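Paenibacillus xanthan lyase (Paenibacillus, PDB 6F2P) cleaves the polysaccharide xanthan, probably by the beta-elimination used by family 8 polysaccharide lyases, and binds several calcium ions. Local coordinates at residues A[385-397]-A[446-458]. Numbering follows the deposited sequence.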
loop_
_atom_site.group_PDB
_atom_site.type_symbol
_atom_site.label_atom_id
_atom_site.label_comp_id
_atom_site.label_asym_id
_atom_site.label_seq_id
_atom_site.Cartn_x
_atom_site.Cartn_y
_atom_site.Cartn_z
ATOM N N SER A 385 3.323 -7.300 -8.969
ATOM C CA SER A 385 2.174 -7.955 -8.349
ATOM C C SER A 385 2.520 -8.704 -7.064
ATOM O O SER A 385 3.219 -9.720 -7.084
ATOM C CB SER A 385 1.510 -8.908 -9.337
ATOM O OG SER A 385 0.444 -9.600 -8.714
ATOM N N MET A 386 2.006 -8.209 -5.947
ATOM C CA MET A 386 2.328 -8.775 -4.654
ATOM C C MET A 386 1.065 -9.197 -3.916
ATOM O O MET A 386 -0.052 -8.936 -4.370
ATOM C CB MET A 386 3.058 -7.731 -3.806
ATOM C CG MET A 386 4.311 -7.177 -4.438
ATOM S SD MET A 386 4.985 -5.765 -3.540
ATOM C CE MET A 386 3.907 -4.436 -4.093
ATOM N N PHE A 387 1.249 -9.845 -2.771
ATOM C CA PHE A 387 0.157 -10.028 -1.831
ATOM C C PHE A 387 0.672 -10.053 -0.398
ATOM O O PHE A 387 1.869 -10.194 -0.161
ATOM C CB PHE A 387 -0.726 -11.237 -2.190
ATOM C CG PHE A 387 -0.212 -12.566 -1.702
ATOM C CD1 PHE A 387 0.773 -13.249 -2.397
ATOM C CD2 PHE A 387 -0.766 -13.165 -0.582
ATOM C CE1 PHE A 387 1.228 -14.490 -1.960
ATOM C CE2 PHE A 387 -0.322 -14.406 -0.145
ATOM C CZ PHE A 387 0.676 -15.066 -0.839
ATOM N N SER A 388 -0.237 -9.869 0.549
ATOM C CA SER A 388 0.139 -9.709 1.942
ATOM C C SER A 388 -0.953 -10.292 2.811
ATOM O O SER A 388 -1.783 -11.063 2.341
ATOM C CB SER A 388 0.288 -8.226 2.268
ATOM O OG SER A 388 -0.941 -7.541 2.067
ATOM N N SER A 389 -0.967 -9.902 4.077
ATOM C CA SER A 389 -2.044 -10.296 4.963
ATOM C C SER A 389 -3.279 -9.428 4.727
ATOM O O SER A 389 -4.306 -9.614 5.382
ATOM C CB SER A 389 -1.600 -10.177 6.413
ATOM O OG SER A 389 -1.297 -8.829 6.720
ATOM N N ARG A 390 -3.174 -8.478 3.800
ATOM C CA ARG A 390 -4.299 -7.612 3.456
ATOM C C ARG A 390 -4.916 -7.956 2.094
ATOM O O ARG A 390 -6.096 -7.689 1.846
ATOM C CB ARG A 390 -3.860 -6.156 3.421
ATOM C CG ARG A 390 -3.245 -5.631 4.688
ATOM C CD ARG A 390 -2.723 -4.224 4.446
ATOM N NE ARG A 390 -1.749 -4.198 3.358
ATOM C CZ ARG A 390 -0.439 -4.370 3.513
ATOM N NH1 ARG A 390 0.079 -4.579 4.720
ATOM N NH2 ARG A 390 0.355 -4.332 2.454
ATOM N N ILE A 391 -4.102 -8.538 1.219
ATOM C CA ILE A 391 -4.483 -8.781 -0.161
ATOM C C ILE A 391 -4.210 -10.232 -0.526
ATOM O O ILE A 391 -3.112 -10.738 -0.275
ATOM C CB ILE A 391 -3.672 -7.883 -1.103
ATOM C CG1 ILE A 391 -4.044 -6.413 -0.895
ATOM C CG2 ILE A 391 -3.876 -8.298 -2.546
ATOM C CD1 ILE A 391 -5.393 -6.034 -1.451
ATOM N N GLY A 392 -5.201 -10.889 -1.132
ATOM C CA GLY A 392 -5.104 -12.296 -1.475
ATOM C C GLY A 392 -4.165 -12.602 -2.630
ATOM O O GLY A 392 -3.965 -11.769 -3.521
ATOM N N ASN A 393 -3.588 -13.803 -2.614
ATOM C CA ASN A 393 -2.609 -14.195 -3.622
ATOM C C ASN A 393 -3.178 -14.135 -5.035
ATOM O O ASN A 393 -2.646 -13.437 -5.895
ATOM C CB ASN A 393 -1.981 -15.568 -3.316
ATOM C CG ASN A 393 -3.005 -16.621 -2.881
ATOM O OD1 ASN A 393 -4.215 -16.452 -3.053
ATOM N ND2 ASN A 393 -2.507 -17.725 -2.320
ATOM N N TYR A 394 -4.269 -14.853 -5.264
ATOM C CA TYR A 394 -5.026 -14.730 -6.508
ATOM C C TYR A 394 -6.432 -15.238 -6.261
ATOM O O TYR A 394 -6.695 -15.904 -5.252
ATOM C CB TYR A 394 -4.393 -15.549 -7.627
ATOM C CG TYR A 394 -4.465 -17.037 -7.376
ATOM C CD1 TYR A 394 -3.692 -17.628 -6.384
ATOM C CD2 TYR A 394 -5.307 -17.852 -8.124
ATOM C CE1 TYR A 394 -3.750 -18.987 -6.142
ATOM C CE2 TYR A 394 -5.365 -19.225 -7.891
ATOM C CZ TYR A 394 -4.580 -19.780 -6.899
ATOM O OH TYR A 394 -4.625 -21.131 -6.645
ATOM N N GLU A 395 -7.337 -14.939 -7.183
ATOM C CA GLU A 395 -8.697 -15.419 -7.042
ATOM C C GLU A 395 -9.007 -16.528 -8.024
ATOM O O GLU A 395 -8.777 -16.401 -9.229
ATOM C CB GLU A 395 -9.710 -14.298 -7.212
ATOM C CG GLU A 395 -11.116 -14.784 -6.945
ATOM C CD GLU A 395 -12.167 -13.740 -7.203
ATOM O OE1 GLU A 395 -12.962 -13.483 -6.277
ATOM O OE2 GLU A 395 -12.209 -13.194 -8.327
ATOM N N SER A 396 -9.530 -17.627 -7.500
ATOM C CA SER A 396 -10.068 -18.671 -8.348
ATOM C C SER A 396 -11.411 -19.109 -7.789
ATOM O O SER A 396 -11.489 -19.691 -6.699
ATOM C CB SER A 396 -9.106 -19.850 -8.432
ATOM O OG SER A 396 -9.646 -20.860 -9.268
ATOM N N ILE A 397 -12.475 -18.789 -8.516
ATOM C CA ILE A 397 -13.802 -19.307 -8.192
ATOM C C ILE A 397 -14.474 -19.781 -9.466
ATOM O O ILE A 397 -14.058 -19.400 -10.564
ATOM C CB ILE A 397 -14.686 -18.252 -7.531
ATOM C CG1 ILE A 397 -14.841 -17.040 -8.450
ATOM C CG2 ILE A 397 -14.111 -17.854 -6.190
ATOM C CD1 ILE A 397 -15.520 -15.869 -7.785
ATOM N N GLN A 446 -0.585 -23.545 -5.266
ATOM C CA GLN A 446 -0.812 -22.795 -4.049
ATOM C C GLN A 446 -2.296 -22.563 -3.885
ATOM O O GLN A 446 -2.984 -22.177 -4.834
ATOM C CB GLN A 446 -0.052 -21.453 -4.068
ATOM C CG GLN A 446 -0.328 -20.589 -2.843
ATOM C CD GLN A 446 0.386 -19.242 -2.855
ATOM O OE1 GLN A 446 0.530 -18.600 -1.810
ATOM N NE2 GLN A 446 0.829 -18.805 -4.033
ATOM N N THR A 447 -2.773 -22.813 -2.673
ATOM C CA THR A 447 -4.157 -22.572 -2.299
ATOM C C THR A 447 -4.632 -21.183 -2.738
ATOM O O THR A 447 -3.981 -20.171 -2.454
ATOM C CB THR A 447 -4.312 -22.723 -0.783
ATOM O OG1 THR A 447 -3.935 -24.055 -0.415
ATOM C CG2 THR A 447 -5.743 -22.450 -0.342
ATOM N N ALA A 448 -5.761 -21.152 -3.437
ATOM C CA ALA A 448 -6.330 -19.915 -3.940
ATOM C C ALA A 448 -7.047 -19.106 -2.865
ATOM O O ALA A 448 -7.334 -19.602 -1.777
ATOM C CB ALA A 448 -7.287 -20.213 -5.064
ATOM N N ASN A 449 -7.338 -17.855 -3.196
ATOM C CA ASN A 449 -8.184 -17.006 -2.374
ATOM C C ASN A 449 -7.687 -16.838 -0.945
ATOM O O ASN A 449 -8.485 -16.809 -0.009
ATOM C CB ASN A 449 -9.620 -17.534 -2.361
ATOM C CG ASN A 449 -10.089 -17.985 -3.732
ATOM O OD1 ASN A 449 -9.851 -17.316 -4.734
ATOM N ND2 ASN A 449 -10.756 -19.132 -3.779
ATOM N N SER A 450 -6.370 -16.721 -0.789
ATOM C CA SER A 450 -5.757 -16.684 0.533
ATOM C C SER A 450 -4.789 -15.525 0.712
ATOM O O SER A 450 -4.096 -15.134 -0.229
ATOM C CB SER A 450 -4.993 -17.981 0.769
ATOM O OG SER A 450 -5.808 -19.105 0.506
ATOM N N ARG A 451 -4.722 -14.995 1.930
ATOM C CA ARG A 451 -3.749 -13.961 2.256
ATOM C C ARG A 451 -2.607 -14.594 3.040
ATOM O O ARG A 451 -2.795 -15.627 3.687
ATOM C CB ARG A 451 -4.408 -12.842 3.060
ATOM C CG ARG A 451 -5.717 -12.411 2.449
ATOM C CD ARG A 451 -6.270 -11.122 3.028
ATOM N NE ARG A 451 -6.631 -11.206 4.443
ATOM C CZ ARG A 451 -7.579 -11.993 4.942
ATOM N NH1 ARG A 451 -8.270 -12.804 4.152
ATOM N NH2 ARG A 451 -7.827 -11.979 6.246
ATOM N N SER A 452 -1.423 -13.990 2.967
ATOM C CA SER A 452 -0.255 -14.513 3.675
ATOM C C SER A 452 -0.351 -14.124 5.138
ATOM O O SER A 452 -1.263 -13.396 5.541
ATOM C CB SER A 452 1.053 -13.970 3.085
ATOM O OG SER A 452 1.285 -12.616 3.456
ATOM N N ASP A 453 0.588 -14.610 5.938
ATOM C CA ASP A 453 0.680 -14.161 7.318
ATOM C C ASP A 453 1.744 -13.056 7.444
ATOM O O ASP A 453 2.233 -12.769 8.545
ATOM C CB ASP A 453 0.976 -15.342 8.247
ATOM C CG ASP A 453 2.303 -16.020 7.935
ATOM O OD1 ASP A 453 2.902 -15.750 6.870
ATOM O OD2 ASP A 453 2.749 -16.835 8.764
ATOM N N LYS A 454 2.095 -12.443 6.308
ATOM C CA LYS A 454 3.086 -11.360 6.275
ATOM C C LYS A 454 2.464 -10.034 5.837
ATOM O O LYS A 454 1.788 -9.960 4.813
ATOM C CB LYS A 454 4.258 -11.705 5.343
ATOM C CG LYS A 454 4.981 -13.007 5.651
ATOM C CD LYS A 454 5.631 -13.011 7.016
ATOM C CE LYS A 454 6.439 -14.284 7.232
ATOM N NZ LYS A 454 7.047 -14.348 8.602
ATOM N N SER A 455 2.712 -8.984 6.610
ATOM C CA SER A 455 2.136 -7.671 6.348
ATOM C C SER A 455 3.055 -6.766 5.533
ATOM O O SER A 455 2.619 -5.737 5.014
ATOM C CB SER A 455 1.812 -6.981 7.668
ATOM O OG SER A 455 2.970 -6.922 8.485
ATOM N N TRP A 456 4.327 -7.139 5.437
ATOM C CA TRP A 456 5.307 -6.314 4.745
ATOM C C TRP A 456 5.132 -6.467 3.243
ATOM O O TRP A 456 5.756 -7.314 2.609
ATOM C CB TRP A 456 6.728 -6.722 5.144
ATOM C CG TRP A 456 7.785 -5.625 5.148
ATOM C CD1 TRP A 456 8.581 -5.279 6.203
ATOM C CD2 TRP A 456 8.177 -4.766 4.055
ATOM N NE1 TRP A 456 9.435 -4.261 5.846
ATOM C CE2 TRP A 456 9.211 -3.926 4.536
ATOM C CE3 TRP A 456 7.758 -4.625 2.726
ATOM C CZ2 TRP A 456 9.830 -2.959 3.738
ATOM C CZ3 TRP A 456 8.373 -3.660 1.930
ATOM C CH2 TRP A 456 9.401 -2.839 2.441
ATOM N N ALA A 457 4.270 -5.641 2.673
ATOM C CA ALA A 457 4.184 -5.526 1.231
ATOM C C ALA A 457 3.860 -4.077 0.904
ATOM O O ALA A 457 2.922 -3.503 1.450
ATOM C CB ALA A 457 3.124 -6.450 0.681
ATOM N N GLY A 458 4.650 -3.480 0.025
ATOM C CA GLY A 458 4.429 -2.104 -0.358
ATOM C C GLY A 458 5.738 -1.459 -0.756
ATOM O O GLY A 458 6.646 -2.138 -1.247
HETATM O O HOH W 1 3.082 -11.496 1.518
#
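Asn393 sets its amide against the loop 446-450, where its nitrogen and oxygen bond to different peptides. Two loops of the super-sandwich domain of a family 8 polysaccharide lyase, one following strand 380-385 and the other leading into strand 457-462, run antiparallel here, and they illustrate how irregular chains can be joined by side chains that bond to backbone. ND2 of Asn393 donates to Thr447 O (2.9 Å), approaching nearly along its C=O bond, and more weakly to the Gln446 carboxamide, whose OE1 also accepts from Val476 N. OD1 of Asn393 takes Ser450 N (3.1 Å) and, on the opposite face of its amide plane, Tyr394 N. The bonds at ND2 and OD1 should fix the rotation of the amide, while the backbone N of Asn393 donates separately to Ser450 O. With chi1 at 44°, CG lies between backbone N and carbonyl carbon, and CB rests over the centre of the Phe387 ring. The edge of that ring meets the Ser452 backbone, CE2 of Phe387 lying 3.3 Å from Ser452 N. Toward strand 457-462, Arg390 reaches back with a bend at chi3 (-58°): NH1 bonds in the carbonyl plane to Ser455 O (2.8 Å), NH2 weakly to Ala457 O, and NH2 also forms a salt bridge with Asp371. CZ of Tyr394 packs against Ala448 CB, and the tyrosine hydroxyl donates to Gln446 O (2.7 Å). Beyond it, the Glu395 carboxylate makes a salt bridge with Arg283 and hydrogen bonds with His220 and Tyr225, joining the loop to the alpha-helical domain. Asn449 grips both polar backbone atoms of Ser396: OD1 accepts from N at 2.8 Å, and ND2 donates to O at 3.1 Å, with that oxygen lying in the Asn449 amide plane.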